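Local atomic coordinates of pullulanase (Bacillus acidopullulyticus, PDB entry 2WAN), a protein that hydrolyses alpha-1,6-glucosidic linkages in pullulan and at the branch points of starch-type polysaccharides, acting as a debranching glycoside hydrolase. Residues 411-425 and 531-545. Residues are numbered along the deposited sequence; the frame is centred on the assembly and turned at random. Where two conformers were deposited one is given.
Sequences LKATDPAGWQGDHEQ and ITELKQLIQSLHQQR. With GOL (glycerol), chain G.
Lys535 reaches from its helix to the loop 411-425 and grips it with its ammonium. NZ donates to Thr414 OG1 at 2.8 Å and forms a salt bridge with Asp415 OD1 at 2.9 Å, met nearly along the C-O axis. Glu613 is a second carboxylate partner of the same ammonium. Thr414 OG1 in turn donates to Leu411 O, on a lone pair in the carbonyl plane. That hydroxyl sits between the backbone N and the carbonyl carbon (chi1 72°), where it can both accept and donate. One turn earlier on the helix, Thr532 OG1 donates to Thr414 O at 2.6 Å. Farther along, Gln539 NE2 bonds Ala417 O at 3.1 Å, nearly straight at 164°, and also reaches a glycerol, probably from the crystallisation liquor. A water links Ala417 O with Gln539 OE1.

The extended aliphatic part of Lys535 lies over one face of the Trp419 ring; the two side chains cross at about a right angle. Its CB is 4.0 Å from the centroid of the six-membered ring, a CH-pi contact. Pro416 CD packs against Lys535 CB at 3.8 Å. With an alanine here, Asp415 and Glu613 would probably lose their shared cation, Thr414 OG1 its donor, and the indole the cover of CG and CD. Gln425 CG meets His542 ND1 at 3.6 Å, and the Gln425 amide lies against Arg545 CA, where a Schellman motif ends the helix.

The loop leads into 435-438, first strand of the catalytic (beta/alpha)8 (TIM) barrel. It runs along helix 529-543, in the same direction. This outer helix precedes the third strand, 547-552. His615, just beyond helix 597-614, stacks on Trp419; its ND1 is hydrogen-bonded to Asp422 OD2, and its O to His542 NE2.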
loop_
_atom_site.group_PDB
_atom_site.type_symbol
_atom_site.label_atom_id
_atom_site.label_comp_id
_atom_site.label_asym_id
_atom_site.label_seq_id
_atom_site.Cartn_x
_atom_site.Cartn_y
_atom_site.Cartn_z
ATOM N N LEU A 411 -29.673 -1.150 -4.700
ATOM C CA LEU A 411 -28.567 -2.016 -5.159
ATOM C C LEU A 411 -29.058 -3.350 -5.706
ATOM O O LEU A 411 -28.509 -3.844 -6.665
ATOM C CB LEU A 411 -27.528 -2.240 -4.066
ATOM C CG LEU A 411 -26.666 -0.999 -3.794
ATOM C CD1 LEU A 411 -25.835 -1.222 -2.545
ATOM C CD2 LEU A 411 -25.788 -0.677 -4.999
ATOM N N LYS A 412 -30.115 -3.914 -5.120
ATOM C CA LYS A 412 -30.686 -5.178 -5.610
ATOM C C LYS A 412 -31.041 -5.116 -7.094
ATOM O O LYS A 412 -30.729 -6.032 -7.861
ATOM C CB LYS A 412 -31.940 -5.556 -4.806
ATOM C CG LYS A 412 -31.678 -5.973 -3.374
ATOM C CD LYS A 412 -30.494 -6.905 -3.257
ATOM C CE LYS A 412 -29.252 -6.127 -2.855
ATOM N NZ LYS A 412 -28.131 -7.029 -2.517
ATOM N N ALA A 413 -31.684 -4.021 -7.500
ATOM C CA ALA A 413 -32.131 -3.823 -8.869
ATOM C C ALA A 413 -30.965 -3.726 -9.845
ATOM O O ALA A 413 -31.148 -3.919 -11.044
ATOM C CB ALA A 413 -33.008 -2.582 -8.972
ATOM N N THR A 414 -29.771 -3.416 -9.329
ATOM C CA THR A 414 -28.573 -3.349 -10.203
ATOM C C THR A 414 -27.961 -4.708 -10.529
ATOM O O THR A 414 -27.099 -4.796 -11.411
ATOM C CB THR A 414 -27.455 -2.434 -9.622
ATOM O OG1 THR A 414 -26.832 -3.067 -8.494
ATOM C CG2 THR A 414 -28.045 -1.109 -9.154
ATOM N N ASP A 415 -28.355 -5.764 -9.808
ATOM C CA ASP A 415 -27.745 -7.070 -10.032
ATOM C C ASP A 415 -28.116 -7.576 -11.415
ATOM O O ASP A 415 -29.293 -7.519 -11.810
ATOM C CB ASP A 415 -28.242 -8.096 -9.001
ATOM C CG ASP A 415 -27.734 -7.851 -7.598
ATOM O OD1 ASP A 415 -26.804 -7.054 -7.373
ATOM O OD2 ASP A 415 -28.290 -8.500 -6.680
ATOM N N PRO A 416 -27.124 -8.090 -12.176
ATOM C CA PRO A 416 -27.493 -8.678 -13.450
ATOM C C PRO A 416 -28.192 -10.025 -13.256
ATOM O O PRO A 416 -28.126 -10.610 -12.171
ATOM C CB PRO A 416 -26.142 -8.877 -14.153
ATOM C CG PRO A 416 -25.188 -9.162 -13.016
ATOM C CD PRO A 416 -25.669 -8.188 -11.916
ATOM N N ALA A 417 -28.878 -10.500 -14.293
ATOM C CA ALA A 417 -29.520 -11.818 -14.256
ATOM C C ALA A 417 -28.466 -12.885 -13.977
ATOM O O ALA A 417 -27.341 -12.812 -14.499
ATOM C CB ALA A 417 -30.253 -12.098 -15.582
ATOM N N GLY A 418 -28.820 -13.848 -13.136
ATOM C CA GLY A 418 -27.913 -14.951 -12.834
ATOM C C GLY A 418 -26.938 -14.685 -11.700
ATOM O O GLY A 418 -26.219 -15.602 -11.301
ATOM N N TRP A 419 -26.920 -13.452 -11.183
ATOM C CA TRP A 419 -25.995 -13.022 -10.112
ATOM C C TRP A 419 -26.070 -13.904 -8.864
ATOM O O TRP A 419 -25.042 -14.154 -8.230
ATOM C CB TRP A 419 -26.299 -11.578 -9.744
ATOM C CG TRP A 419 -25.319 -10.877 -8.814
ATOM C CD1 TRP A 419 -25.594 -10.367 -7.578
ATOM C CD2 TRP A 419 -23.942 -10.555 -9.088
ATOM N NE1 TRP A 419 -24.467 -9.764 -7.047
ATOM C CE2 TRP A 419 -23.441 -9.864 -7.954
ATOM C CE3 TRP A 419 -23.079 -10.800 -10.164
ATOM C CZ2 TRP A 419 -22.107 -9.404 -7.873
ATOM C CZ3 TRP A 419 -21.736 -10.355 -10.075
ATOM C CH2 TRP A 419 -21.275 -9.658 -8.939
ATOM N N GLN A 420 -27.270 -14.400 -8.518
ATOM C CA GLN A 420 -27.375 -15.309 -7.365
ATOM C C GLN A 420 -26.646 -16.653 -7.540
ATOM O O GLN A 420 -26.422 -17.360 -6.571
ATOM C CB GLN A 420 -28.836 -15.545 -6.964
ATOM C CG GLN A 420 -29.555 -14.305 -6.451
ATOM C CD GLN A 420 -28.861 -13.662 -5.261
ATOM O OE1 GLN A 420 -28.561 -12.468 -5.278
ATOM N NE2 GLN A 420 -28.600 -14.453 -4.222
ATOM N N GLY A 421 -26.296 -17.001 -8.776
ATOM C CA GLY A 421 -25.517 -18.200 -9.042
ATOM C C GLY A 421 -24.012 -17.983 -9.138
ATOM O O GLY A 421 -23.277 -18.932 -9.367
ATOM N N ASP A 422 -23.562 -16.737 -8.972
ATOM C CA ASP A 422 -22.138 -16.396 -9.110
ATOM C C ASP A 422 -21.334 -17.096 -8.007
ATOM O O ASP A 422 -21.753 -17.093 -6.852
ATOM C CB ASP A 422 -21.963 -14.886 -9.011
ATOM C CG ASP A 422 -20.514 -14.461 -9.124
ATOM O OD1 ASP A 422 -19.879 -14.839 -10.128
ATOM O OD2 ASP A 422 -20.029 -13.802 -8.181
ATOM N N HIS A 423 -20.209 -17.711 -8.380
ATOM C CA HIS A 423 -19.309 -18.367 -7.422
ATOM C C HIS A 423 -17.908 -17.707 -7.357
ATOM O O HIS A 423 -17.260 -17.504 -8.386
ATOM C CB HIS A 423 -19.193 -19.860 -7.750
ATOM C CG HIS A 423 -18.428 -20.643 -6.727
ATOM N ND1 HIS A 423 -17.254 -21.310 -7.011
ATOM C CD2 HIS A 423 -18.668 -20.846 -5.410
ATOM C CE1 HIS A 423 -16.807 -21.895 -5.911
ATOM N NE2 HIS A 423 -17.643 -21.625 -4.925
ATOM N N GLU A 424 -17.465 -17.393 -6.135
ATOM C CA GLU A 424 -16.140 -16.811 -5.880
ATOM C C GLU A 424 -14.990 -17.654 -6.426
ATOM O O GLU A 424 -15.070 -18.895 -6.499
ATOM C CB GLU A 424 -15.936 -16.542 -4.380
ATOM C CG GLU A 424 -16.113 -17.762 -3.462
ATOM C CD GLU A 424 -17.568 -18.014 -3.024
ATOM O OE1 GLU A 424 -18.524 -17.457 -3.625
ATOM O OE2 GLU A 424 -17.753 -18.791 -2.066
ATOM N N GLN A 425 -13.924 -16.953 -6.804
ATOM C CA GLN A 425 -12.720 -17.571 -7.322
ATOM C C GLN A 425 -11.536 -17.234 -6.407
ATOM O O GLN A 425 -10.719 -16.348 -6.694
ATOM C CB GLN A 425 -12.477 -17.131 -8.766
ATOM C CG GLN A 425 -13.465 -17.698 -9.768
ATOM C CD GLN A 425 -13.468 -19.214 -9.815
ATOM O OE1 GLN A 425 -14.530 -19.843 -9.792
ATOM N NE2 GLN A 425 -12.283 -19.807 -9.872
ATOM N N ILE A 531 -22.641 0.146 -12.302
ATOM C CA ILE A 531 -22.686 -0.898 -11.269
ATOM C C ILE A 531 -22.963 -2.249 -11.925
ATOM O O ILE A 531 -22.196 -3.201 -11.742
ATOM C CB ILE A 531 -23.729 -0.579 -10.181
ATOM C CG1 ILE A 531 -23.391 0.760 -9.504
ATOM C CG2 ILE A 531 -23.796 -1.726 -9.141
ATOM C CD1 ILE A 531 -24.345 1.146 -8.335
ATOM N N THR A 532 -24.046 -2.317 -12.714
ATOM C CA THR A 532 -24.431 -3.557 -13.374
ATOM C C THR A 532 -23.328 -4.082 -14.298
ATOM O O THR A 532 -23.040 -5.282 -14.309
ATOM C CB THR A 532 -25.727 -3.351 -14.167
ATOM O OG1 THR A 532 -26.742 -2.933 -13.241
ATOM C CG2 THR A 532 -26.151 -4.661 -14.858
ATOM N N GLU A 533 -22.699 -3.173 -15.047
ATOM C CA GLU A 533 -21.712 -3.596 -16.036
ATOM C C GLU A 533 -20.436 -4.122 -15.416
ATOM O O GLU A 533 -19.873 -5.075 -15.930
ATOM C CB GLU A 533 -21.433 -2.499 -17.075
ATOM C CG GLU A 533 -22.698 -2.279 -17.965
ATOM C CD GLU A 533 -22.651 -1.028 -18.818
ATOM O OE1 GLU A 533 -21.576 -0.412 -18.929
ATOM O OE2 GLU A 533 -23.711 -0.646 -19.391
ATOM N N LEU A 534 -20.003 -3.530 -14.306
ATOM C CA LEU A 534 -18.831 -4.061 -13.610
ATOM C C LEU A 534 -19.158 -5.406 -12.980
ATOM O O LEU A 534 -18.343 -6.334 -13.021
ATOM C CB LEU A 534 -18.289 -3.057 -12.585
ATOM C CG LEU A 534 -17.077 -3.505 -11.731
ATOM C CD1 LEU A 534 -15.890 -4.032 -12.581
ATOM C CD2 LEU A 534 -16.608 -2.400 -10.794
ATOM N N LYS A 535 -20.362 -5.525 -12.422
ATOM C CA LYS A 535 -20.784 -6.841 -11.926
ATOM C C LYS A 535 -20.785 -7.866 -13.055
ATOM O O LYS A 535 -20.413 -9.013 -12.827
ATOM C CB LYS A 535 -22.169 -6.783 -11.248
ATOM C CG LYS A 535 -22.173 -6.042 -9.930
ATOM C CD LYS A 535 -23.604 -5.922 -9.354
ATOM C CE LYS A 535 -23.542 -5.253 -7.981
ATOM N NZ LYS A 535 -24.917 -4.893 -7.488
ATOM N N GLN A 536 -21.208 -7.466 -14.267
ATOM C CA GLN A 536 -21.220 -8.396 -15.401
ATOM C C GLN A 536 -19.811 -8.815 -15.781
ATOM O O GLN A 536 -19.595 -9.970 -16.125
ATOM C CB GLN A 536 -21.960 -7.797 -16.603
ATOM C CG GLN A 536 -23.459 -7.706 -16.344
ATOM C CD GLN A 536 -24.200 -6.977 -17.455
ATOM O OE1 GLN A 536 -24.107 -5.760 -17.592
ATOM N NE2 GLN A 536 -24.957 -7.724 -18.237
ATOM N N LEU A 537 -18.859 -7.882 -15.713
ATOM C CA LEU A 537 -17.436 -8.239 -15.934
ATOM C C LEU A 537 -16.996 -9.345 -14.952
ATOM O O LEU A 537 -16.429 -10.377 -15.349
ATOM C CB LEU A 537 -16.530 -7.010 -15.799
ATOM C CG LEU A 537 -14.999 -7.189 -15.911
ATOM C CD1 LEU A 537 -14.338 -5.856 -16.277
ATOM C CD2 LEU A 537 -14.352 -7.691 -14.609
ATOM N N ILE A 538 -17.249 -9.102 -13.672
ATOM C CA ILE A 538 -16.872 -10.039 -12.604
ATOM C C ILE A 538 -17.594 -11.380 -12.776
ATOM O O ILE A 538 -16.971 -12.442 -12.689
ATOM C CB ILE A 538 -17.147 -9.395 -11.229
ATOM C CG1 ILE A 538 -16.229 -8.183 -11.045
ATOM C CG2 ILE A 538 -16.995 -10.422 -10.058
ATOM C CD1 ILE A 538 -16.732 -7.202 -9.968
ATOM N N GLN A 539 -18.891 -11.324 -13.045
ATOM C CA GLN A 539 -19.680 -12.534 -13.299
ATOM C C GLN A 539 -19.101 -13.372 -14.439
ATOM O O GLN A 539 -18.996 -14.620 -14.338
ATOM C CB GLN A 539 -21.132 -12.137 -13.599
ATOM C CG GLN A 539 -22.088 -13.276 -13.833
ATOM C CD GLN A 539 -23.500 -12.765 -14.086
ATOM O OE1 GLN A 539 -23.709 -11.773 -14.812
ATOM N NE2 GLN A 539 -24.473 -13.446 -13.512
ATOM N N SER A 540 -18.729 -12.691 -15.522
ATOM C CA SER A 540 -18.201 -13.340 -16.721
ATOM C C SER A 540 -16.897 -14.068 -16.437
ATOM O O SER A 540 -16.710 -15.205 -16.849
ATOM C CB SER A 540 -17.947 -12.309 -17.833
ATOM O OG SER A 540 -17.387 -12.933 -18.982
ATOM N N LEU A 541 -15.992 -13.375 -15.752
ATOM C CA LEU A 541 -14.683 -13.937 -15.422
ATOM C C LEU A 541 -14.872 -15.137 -14.483
ATOM O O LEU A 541 -14.268 -16.186 -14.714
ATOM C CB LEU A 541 -13.732 -12.885 -14.851
ATOM C CG LEU A 541 -13.179 -11.881 -15.901
ATOM C CD1 LEU A 541 -12.352 -10.798 -15.259
ATOM C CD2 LEU A 541 -12.343 -12.618 -16.986
ATOM N N HIS A 542 -15.746 -14.994 -13.488
ATOM C CA HIS A 542 -16.019 -16.098 -12.563
ATOM C C HIS A 542 -16.535 -17.331 -13.295
ATOM O O HIS A 542 -16.144 -18.453 -12.960
ATOM C CB HIS A 542 -17.039 -15.712 -11.485
ATOM C CG HIS A 542 -16.523 -14.800 -10.404
ATOM N ND1 HIS A 542 -15.186 -14.530 -10.184
ATOM C CD2 HIS A 542 -17.199 -14.165 -9.418
ATOM C CE1 HIS A 542 -15.070 -13.726 -9.132
ATOM N NE2 HIS A 542 -16.277 -13.516 -8.636
ATOM N N GLN A 543 -17.397 -17.133 -14.298
ATOM C CA GLN A 543 -17.919 -18.262 -15.096
ATOM C C GLN A 543 -16.811 -19.016 -15.811
ATOM O O GLN A 543 -16.984 -20.185 -16.152
ATOM C CB GLN A 543 -18.934 -17.789 -16.131
ATOM C CG GLN A 543 -20.335 -17.547 -15.579
ATOM C CD GLN A 543 -21.156 -16.640 -16.490
ATOM O OE1 GLN A 543 -20.721 -16.283 -17.597
ATOM N NE2 GLN A 543 -22.339 -16.247 -16.023
ATOM N N GLN A 544 -15.681 -18.351 -16.047
ATOM C CA GLN A 544 -14.520 -19.003 -16.676
ATOM C C GLN A 544 -13.461 -19.412 -15.639
ATOM O O GLN A 544 -12.315 -19.716 -15.994
ATOM C CB GLN A 544 -13.922 -18.104 -17.791
ATOM C CG GLN A 544 -14.938 -17.687 -18.892
ATOM C CD GLN A 544 -15.875 -18.813 -19.347
ATOM O OE1 GLN A 544 -17.095 -18.632 -19.402
ATOM N NE2 GLN A 544 -15.315 -19.973 -19.656
ATOM N N ARG A 545 -13.853 -19.436 -14.357
ATOM C CA ARG A 545 -12.958 -19.784 -13.251
ATOM C C ARG A 545 -11.743 -18.839 -13.173
ATOM O O ARG A 545 -10.605 -19.246 -12.842
ATOM C CB ARG A 545 -12.552 -21.277 -13.326
ATOM C CG ARG A 545 -13.780 -22.212 -13.304
ATOM C CD ARG A 545 -13.459 -23.655 -13.726
ATOM N NE ARG A 545 -12.867 -23.742 -15.068
ATOM C CZ ARG A 545 -13.534 -23.614 -16.218
ATOM N NH1 ARG A 545 -14.847 -23.385 -16.239
ATOM N NH2 ARG A 545 -12.877 -23.713 -17.363
HETATM C C1 GOL G . -23.594 -19.556 -13.540
HETATM O O1 GOL G . -24.354 -20.669 -13.117
HETATM C C2 GOL G . -24.007 -18.314 -12.755
HETATM O O2 GOL G . -25.332 -17.954 -13.091
HETATM C C3 GOL G . -23.064 -17.173 -13.108
HETATM O O3 GOL G . -23.425 -15.979 -12.448
HETATM O O HOH W 1 -25.860 -11.918 -16.632
HETATM O O HOH W 2 -20.519 -15.978 -12.312
HETATM O O HOH W 3 -9.369 -18.615 -10.200
#